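Local structure of HTH cro/C1-type domain-containing protein (Pseudomonas aeruginosa, 4O8B) at residues 10-15 and 71-76; 18-23 and 54-59; 24-29 and 33-38. The protein controls bacterial motility and biofilm formation by modulating the small RNA rsmZ, probably as a helix-turn-helix transcriptional activator that binds promoter DNA. One frame throughout, in Å; residues are numbered along the deposited sequence.

Contact 1: residues 10-15 and 71-76; sequences RIRAGY and LAELIL
The closest polar approach between segments 10-15 and 71-76 sets Arg-12 NH2 4.1 Å from Glu-73 OE2, beyond salt-bridge range; the two charges probably attract each other without forming a direct bond. Their flat groups are turned 45° apart, and OE2 stands obliquely to the guanidinium. Arg-12 runs out from its helix extended as far as CD, then bends at chi3 (-74°). That kink carries the guanidinium to Leu-76, which comes from the opposite direction and brings its CD1 methyl to 3.9 Å from Arg-12 NE. The same methyl is 4.2 Å from Arg-12 NH2, so one branch of the leucine meets two nitrogens of the group. Glu-73 bends about its CB-CG bond (chi2 48°) to bring its carboxylate to this point. The contact is small and lies at the surface, a single long side chain bridging helix 3-13 of the helix-turn-helix domain and helix 69-79.

Just past Arg-12 the first helix closes in a Schellman motif, with Gly-14 at positive phi as its C-prime residue. Tyr-15 N donates to Arg-10 O at 2.9 Å, and Gly-14 N makes a weak bond to Ile-11 O. Arg-10 ties the residue after the turn back to the helix: its NH1 gives a bond of 3.0 Å to Tyr-15 O, in plane for both guanidinium and carbonyl. A salt bridge from Arg-10 NE to Glu-39 further fixes the rotation of the guanidinium. The Tyr-15 ring folds back across the turn, with Ala-13 O above its centre. On helix 69-79, Leu-76 also touches Tyr-63, while Leu-71, Leu-74 and Ile-75 pack against a second subunit, Ile-75 meeting Ile-75 of that other chain.

Contact 2: residues 18-23 and 54-59; sequences KQLGML and AMVLQV
Leu-20, Leu-23, Val-56 and Leu-57 make this contact almost wholly through methyl groups. Val-56 CG1 is the hub: it lies 3.8 Å from Leu-23 CD1, equally near Leu-23 CB, and 4.0 Å from Leu-20 CD1, touching both leucines. With CG1 opposite the backbone N (chi1 178°), Val-56 CG2 comes to 3.8 Å from Leu-23 O. Leu-20 divides its branches between two partners: CD1 goes to Val-56, while CD2 meets Leu-57 at 4.1 Å from CG, the two side chains crossing at about a right angle.

No polar bond crosses the contact; the backbone bonds run within each segment. Leu-23 N bonds to Gln-19 O in the first; in the second, Gln-58 at positive phi is the C-prime residue of a Schellman motif ending helix 47-57, with Val-59 N reaching back to Ala-54 O.

Leu-20 and Leu-57 lie in the core of the helix-turn-helix domain, Leu-57 also packing on Leu-6, Ala-9 and Ala-13 of helix 3-13, while Leu-23 is at its margin. With no hydrogen bond or charge pair between the segments, helix 17-22 is held to helix 47-57 here by van der Waals contact and burial of aliphatic groups.

Contact 3: residues 24-29 and 33-38; sequences VGMDEF and ARMNQY
Met-26 and Arg-34 meet because one chain is straight and the other folded. In Met-26 CG lies opposite the carbonyl carbon (chi1 -70°) and the rest of the side chain is extended, so SD and CE reach well across to helix 28-39. Arg-34 instead bends at chi2 (-87°) and again at chi3 (-55°), curling its guanidinium back over the methionine. Met-26 CE then sits over the centre of one guanidinium face, 3.4 Å from Arg-34 CZ, and it also presses closely on Arg-34 CB. The methyl thus sits in the crook of the folded arginine, touching both CB and the guanidinium.

Other groups close round the methionine end. Met-35 CE comes to 3.5 Å from Met-26 SD, the two side chains crossing at a slant, and Tyr-38 CE2 lies 3.7 Å from Met-26 CE. Met-35 SD is in plane at the edge of the Tyr-38 ring. Val-24 CG2 meets Met-35 CE tip to tip at 3.8 Å.

Segment 24-29 is the turn of the helix-turn-helix motif running into its second helix, the recognition helix in proteins of this family. Gly-25, at positive phi, is the C-prime residue of a Schellman motif ending the preceding helix, and Met-26, directly after it, sends its side chain in toward helix 28-39. Met-35 and Tyr-38 carry the packing on to Leu-53 and Thr-49 of helix 47-57.

No direct hydrogen bond joins the segments; a water links them, accepting from Asp-27 N at 2.7 Å and more weakly from Arg-34 NH1, lying in the guanidinium plane. Turn and helix are therefore joined mainly by sulfur and methyl packing, while the arginine lays one guanidinium face over the Met-26 methyl and meets the water at its edge.

Overall arrangement
Contact 2 lies between the other two along the fold, its centre about 12 Å from that of contact 1 and about 11 Å from that of contact 3; the outer pair are about 20 Å apart between centres and about 6 Å at their nearest atoms. Contacts 1 and 2 touch directly: Tyr-15 CE1 packs 3.4 Å from Leu-23 CD1, Arg-10 CD 3.6 Å from Leu-20 CD2, and Leu-76 CD2 3.8 Å from Val-59 CG1. Contacts 2 and 3 join through the helix-turn-helix unit: Gly-21 O is 3.2 Å from Met-26 N, a probable hydrogen bond, and Gly-21 CA is 3.6 Å from Met-35 CE. Of the three, only contact 1 has a segment touching the second subunit.

Contact 1: residues 10-15 and 71-76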
# COMPACT_ATOMS: atom_id res chain seq x y z
N ARG A 10 4.20 10.98 -9.82
CA ARG A 10 4.19 12.38 -10.20
C ARG A 10 4.47 12.55 -11.68
O ARG A 10 3.98 13.48 -12.32
CB ARG A 10 5.21 13.16 -9.37
CG ARG A 10 5.47 14.57 -9.88
CD ARG A 10 6.29 15.39 -8.89
NE ARG A 10 7.69 14.97 -8.82
CZ ARG A 10 8.55 15.08 -9.83
NH1 ARG A 10 8.16 15.58 -11.00
NH2 ARG A 10 9.81 14.67 -9.67
N ILE A 11 5.27 11.64 -12.22
CA ILE A 11 5.61 11.68 -13.64
C ILE A 11 4.42 11.22 -14.48
O ILE A 11 4.13 11.78 -15.53
CB ILE A 11 6.83 10.77 -13.96
CG1 ILE A 11 8.09 11.35 -13.32
CG2 ILE A 11 7.00 10.65 -15.46
CD1 ILE A 11 9.33 10.50 -13.53
N ARG A 12 3.74 10.17 -14.00
CA ARG A 12 2.58 9.64 -14.71
C ARG A 12 1.46 10.67 -14.77
O ARG A 12 0.74 10.76 -15.76
CB ARG A 12 2.08 8.37 -14.02
CG ARG A 12 0.81 7.79 -14.65
CD ARG A 12 0.24 6.65 -13.82
NE ARG A 12 1.02 5.42 -13.93
CZ ARG A 12 1.03 4.62 -15.00
NH1 ARG A 12 0.28 4.91 -16.05
NH2 ARG A 12 1.77 3.52 -15.00
N ALA A 13 1.33 11.46 -13.71
CA ALA A 13 0.29 12.49 -13.65
C ALA A 13 0.71 13.75 -14.40
O ALA A 13 -0.12 14.60 -14.70
CB ALA A 13 -0.01 12.82 -12.19
N GLY A 14 2.00 13.86 -14.69
CA GLY A 14 2.51 15.02 -15.41
C GLY A 14 2.63 16.26 -14.56
O GLY A 14 2.30 17.37 -15.01
N TYR A 15 3.11 16.11 -13.33
CA TYR A 15 3.28 17.25 -12.43
C TYR A 15 4.75 17.51 -12.14
O TYR A 15 5.55 16.58 -12.02
CB TYR A 15 2.56 17.00 -11.10
CG TYR A 15 1.05 17.03 -11.18
CD1 TYR A 15 0.38 18.11 -11.77
CD2 TYR A 15 0.28 16.00 -10.63
CE1 TYR A 15 -1.01 18.15 -11.80
CE2 TYR A 15 -1.11 16.04 -10.67
CZ TYR A 15 -1.75 17.11 -11.25
OH TYR A 15 -3.12 17.16 -11.29
N LEU A 71 3.88 -6.05 -7.68
CA LEU A 71 2.60 -5.76 -7.06
C LEU A 71 2.14 -4.34 -7.34
O LEU A 71 0.99 -4.11 -7.74
CB LEU A 71 2.67 -5.99 -5.54
CG LEU A 71 1.32 -6.01 -4.83
CD1 LEU A 71 0.39 -6.99 -5.51
CD2 LEU A 71 1.51 -6.38 -3.37
N ALA A 72 3.03 -3.38 -7.12
CA ALA A 72 2.71 -1.97 -7.36
C ALA A 72 2.12 -1.80 -8.75
O ALA A 72 1.05 -1.20 -8.90
CB ALA A 72 3.98 -1.13 -7.22
N GLU A 73 2.82 -2.33 -9.75
CA GLU A 73 2.35 -2.23 -11.12
C GLU A 73 0.94 -2.77 -11.24
O GLU A 73 0.12 -2.24 -11.98
CB GLU A 73 3.30 -3.01 -12.04
CG GLU A 73 3.28 -2.57 -13.49
CD GLU A 73 3.40 -1.05 -13.62
OE1 GLU A 73 4.31 -0.46 -13.00
OE2 GLU A 73 2.57 -0.46 -14.35
N LEU A 74 0.66 -3.84 -10.50
CA LEU A 74 -0.66 -4.47 -10.52
C LEU A 74 -1.69 -3.60 -9.79
O LEU A 74 -2.85 -3.52 -10.20
CB LEU A 74 -0.60 -5.85 -9.87
CG LEU A 74 -1.39 -6.96 -10.57
CD1 LEU A 74 -0.69 -7.32 -11.87
CD2 LEU A 74 -1.49 -8.18 -9.67
N ILE A 75 -1.25 -2.95 -8.71
CA ILE A 75 -2.13 -2.10 -7.92
C ILE A 75 -2.62 -0.89 -8.73
O ILE A 75 -3.72 -0.39 -8.48
CB ILE A 75 -1.42 -1.57 -6.65
CG1 ILE A 75 -1.05 -2.75 -5.74
CG2 ILE A 75 -2.31 -0.59 -5.91
CD1 ILE A 75 -0.53 -2.33 -4.38
N LEU A 76 -1.82 -0.44 -9.67
CA LEU A 76 -2.19 0.69 -10.51
C LEU A 76 -3.11 0.24 -11.62
O LEU A 76 -4.03 0.95 -12.03
CB LEU A 76 -0.95 1.37 -11.10
CG LEU A 76 -0.03 2.10 -10.13
CD1 LEU A 76 0.99 2.91 -10.92
CD2 LEU A 76 -0.84 3.02 -9.23

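Contact 2: residues 18-23 and 54-59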
# COMPACT_ATOMS: atom_id res chain seq x y z
N LYS A 18 7.18 21.20 -8.17
CA LYS A 18 6.56 22.38 -7.59
C LYS A 18 5.04 22.29 -7.69
O LYS A 18 4.33 22.63 -6.75
CB LYS A 18 7.06 23.64 -8.31
CG LYS A 18 6.45 24.93 -7.78
CD LYS A 18 6.99 26.15 -8.53
CE LYS A 18 6.25 27.41 -8.13
NZ LYS A 18 6.60 28.56 -9.02
N GLN A 19 4.54 21.85 -8.84
CA GLN A 19 3.11 21.71 -9.05
C GLN A 19 2.50 20.78 -8.01
O GLN A 19 1.53 21.13 -7.33
CB GLN A 19 2.81 21.20 -10.46
CG GLN A 19 2.75 22.28 -11.52
CD GLN A 19 2.72 21.71 -12.93
OE1 GLN A 19 3.46 20.78 -13.24
NE2 GLN A 19 1.89 22.29 -13.79
N LEU A 20 3.06 19.58 -7.89
CA LEU A 20 2.56 18.61 -6.92
C LEU A 20 2.65 19.21 -5.52
O LEU A 20 1.73 19.10 -4.72
CB LEU A 20 3.37 17.32 -6.99
CG LEU A 20 3.03 16.21 -5.98
CD1 LEU A 20 1.53 16.09 -5.81
CD2 LEU A 20 3.62 14.89 -6.45
N GLY A 21 3.79 19.86 -5.25
CA GLY A 21 4.00 20.48 -3.96
C GLY A 21 2.93 21.50 -3.60
O GLY A 21 2.42 21.50 -2.48
N MET A 22 2.58 22.35 -4.55
CA MET A 22 1.56 23.36 -4.30
C MET A 22 0.15 22.78 -4.30
O MET A 22 -0.72 23.25 -3.57
CB MET A 22 1.64 24.49 -5.34
CG MET A 22 2.92 25.31 -5.26
SD MET A 22 2.73 26.90 -6.09
CE MET A 22 2.78 26.40 -7.81
N LEU A 23 -0.07 21.75 -5.11
CA LEU A 23 -1.38 21.12 -5.18
C LEU A 23 -1.80 20.53 -3.84
O LEU A 23 -2.95 20.13 -3.66
CB LEU A 23 -1.39 20.03 -6.26
CG LEU A 23 -1.76 20.53 -7.66
CD1 LEU A 23 -1.46 19.45 -8.69
CD2 LEU A 23 -3.23 20.91 -7.70
N ALA A 54 -1.94 11.04 -2.52
CA ALA A 54 -2.63 9.98 -3.25
C ALA A 54 -3.81 10.54 -4.04
O ALA A 54 -3.97 10.24 -5.22
CB ALA A 54 -3.12 8.91 -2.28
N MET A 55 -4.63 11.36 -3.38
CA MET A 55 -5.79 11.95 -4.02
C MET A 55 -5.37 12.77 -5.24
O MET A 55 -5.90 12.59 -6.33
CB MET A 55 -6.54 12.85 -3.03
CG MET A 55 -7.93 13.26 -3.48
SD MET A 55 -9.00 11.82 -3.74
CE MET A 55 -9.15 11.21 -2.06
N VAL A 56 -4.42 13.68 -5.04
CA VAL A 56 -3.93 14.53 -6.11
C VAL A 56 -3.31 13.71 -7.24
O VAL A 56 -3.69 13.87 -8.41
CB VAL A 56 -2.87 15.53 -5.60
CG1 VAL A 56 -2.34 16.37 -6.74
CG2 VAL A 56 -3.49 16.42 -4.52
N LEU A 57 -2.36 12.85 -6.89
CA LEU A 57 -1.69 12.00 -7.88
C LEU A 57 -2.65 11.03 -8.56
O LEU A 57 -2.32 10.45 -9.59
CB LEU A 57 -0.54 11.24 -7.24
CG LEU A 57 0.81 11.96 -7.17
CD1 LEU A 57 1.78 11.14 -6.33
CD2 LEU A 57 1.35 12.15 -8.57
N GLN A 58 -3.82 10.84 -7.96
CA GLN A 58 -4.82 9.93 -8.51
C GLN A 58 -4.38 8.47 -8.47
O GLN A 58 -4.71 7.68 -9.36
CB GLN A 58 -5.15 10.31 -9.95
CG GLN A 58 -6.11 11.48 -10.10
CD GLN A 58 -7.53 11.11 -9.77
OE1 GLN A 58 -7.88 10.88 -8.60
NE2 GLN A 58 -8.37 11.03 -10.80
N VAL A 59 -3.63 8.10 -7.43
CA VAL A 59 -3.17 6.73 -7.27
C VAL A 59 -3.48 6.24 -5.87
O VAL A 59 -3.50 7.02 -4.91
CB VAL A 59 -1.64 6.60 -7.51
CG1 VAL A 59 -1.34 6.73 -8.99
CG2 VAL A 59 -0.90 7.67 -6.72

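Contact 3: residues 24-29 and 33-38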
# COMPACT_ATOMS: atom_id res chain seq x y z
N VAL A 24 -0.86 20.49 -2.89
CA VAL A 24 -1.17 19.97 -1.57
C VAL A 24 -1.02 21.05 -0.48
O VAL A 24 -0.84 20.73 0.69
CB VAL A 24 -0.29 18.75 -1.21
CG1 VAL A 24 -0.87 17.49 -1.83
CG2 VAL A 24 1.13 18.96 -1.69
N GLY A 25 -1.08 22.31 -0.90
CA GLY A 25 -1.00 23.41 0.04
C GLY A 25 0.37 23.90 0.50
O GLY A 25 0.46 24.57 1.53
N MET A 26 1.42 23.60 -0.25
CA MET A 26 2.77 24.03 0.13
C MET A 26 3.06 25.45 -0.33
O MET A 26 2.44 25.95 -1.26
CB MET A 26 3.82 23.09 -0.45
CG MET A 26 3.84 21.71 0.20
SD MET A 26 5.19 20.68 -0.41
CE MET A 26 5.32 19.51 0.93
N ASP A 27 4.01 26.10 0.34
CA ASP A 27 4.40 27.46 -0.02
C ASP A 27 5.24 27.41 -1.30
O ASP A 27 6.23 26.70 -1.37
CB ASP A 27 5.21 28.12 1.10
CG ASP A 27 4.34 28.55 2.27
OD1 ASP A 27 3.21 29.02 2.02
OD2 ASP A 27 4.79 28.43 3.43
N GLU A 28 4.81 28.17 -2.30
CA GLU A 28 5.49 28.22 -3.59
C GLU A 28 7.01 28.11 -3.51
O GLU A 28 7.60 27.13 -3.96
CB GLU A 28 5.13 29.50 -4.34
CG GLU A 28 3.64 29.82 -4.39
CD GLU A 28 3.09 30.31 -3.06
OE1 GLU A 28 3.56 31.35 -2.58
OE2 GLU A 28 2.19 29.64 -2.50
N PHE A 29 7.63 29.13 -2.91
CA PHE A 29 9.09 29.20 -2.79
C PHE A 29 9.79 27.93 -2.31
O PHE A 29 10.94 27.69 -2.66
CB PHE A 29 9.47 30.38 -1.89
CG PHE A 29 9.52 30.04 -0.42
CD1 PHE A 29 10.69 29.54 0.15
CD2 PHE A 29 8.41 30.24 0.39
CE1 PHE A 29 10.75 29.22 1.50
CE2 PHE A 29 8.45 29.92 1.75
CZ PHE A 29 9.62 29.42 2.31
N ALA A 33 11.18 22.11 -3.12
CA ALA A 33 12.19 21.67 -2.16
C ALA A 33 11.59 20.60 -1.25
O ALA A 33 12.14 19.51 -1.09
CB ALA A 33 12.69 22.85 -1.34
N ARG A 34 10.44 20.94 -0.65
CA ARG A 34 9.74 20.02 0.25
C ARG A 34 9.50 18.68 -0.44
O ARG A 34 9.72 17.62 0.16
CB ARG A 34 8.39 20.63 0.65
CG ARG A 34 8.48 22.00 1.32
CD ARG A 34 8.69 21.89 2.81
NE ARG A 34 7.65 21.06 3.44
CZ ARG A 34 6.38 21.41 3.56
NH1 ARG A 34 5.97 22.59 3.12
NH2 ARG A 34 5.51 20.58 4.13
N MET A 35 9.05 18.72 -1.68
CA MET A 35 8.78 17.51 -2.45
C MET A 35 10.03 16.66 -2.66
O MET A 35 9.99 15.44 -2.49
CB MET A 35 8.18 17.85 -3.81
CG MET A 35 6.66 17.94 -3.83
SD MET A 35 5.87 16.64 -2.83
CE MET A 35 4.66 17.59 -1.93
N ASN A 36 11.13 17.29 -3.04
CA ASN A 36 12.36 16.56 -3.28
C ASN A 36 12.77 15.78 -2.04
O ASN A 36 13.24 14.64 -2.14
CB ASN A 36 13.49 17.52 -3.68
CG ASN A 36 14.56 16.84 -4.51
OD1 ASN A 36 14.26 16.21 -5.52
ND2 ASN A 36 15.81 16.97 -4.08
N GLN A 37 12.58 16.38 -0.87
CA GLN A 37 12.91 15.70 0.39
C GLN A 37 12.08 14.43 0.52
O GLN A 37 12.58 13.40 0.97
CB GLN A 37 12.65 16.62 1.58
CG GLN A 37 13.64 17.77 1.72
CD GLN A 37 15.06 17.27 1.99
OE1 GLN A 37 15.64 16.55 1.18
NE2 GLN A 37 15.62 17.67 3.12
N TYR A 38 10.80 14.51 0.13
CA TYR A 38 9.92 13.35 0.20
C TYR A 38 10.37 12.27 -0.78
O TYR A 38 10.52 11.10 -0.40
CB TYR A 38 8.48 13.74 -0.13
CG TYR A 38 7.73 14.46 0.97
CD1 TYR A 38 8.04 14.25 2.32
CD2 TYR A 38 6.66 15.31 0.67
CE1 TYR A 38 7.30 14.85 3.33
CE2 TYR A 38 5.91 15.91 1.68
CZ TYR A 38 6.25 15.69 3.01
OH TYR A 38 5.50 16.28 4.00
O HOH W 1 6.04 24.85 1.56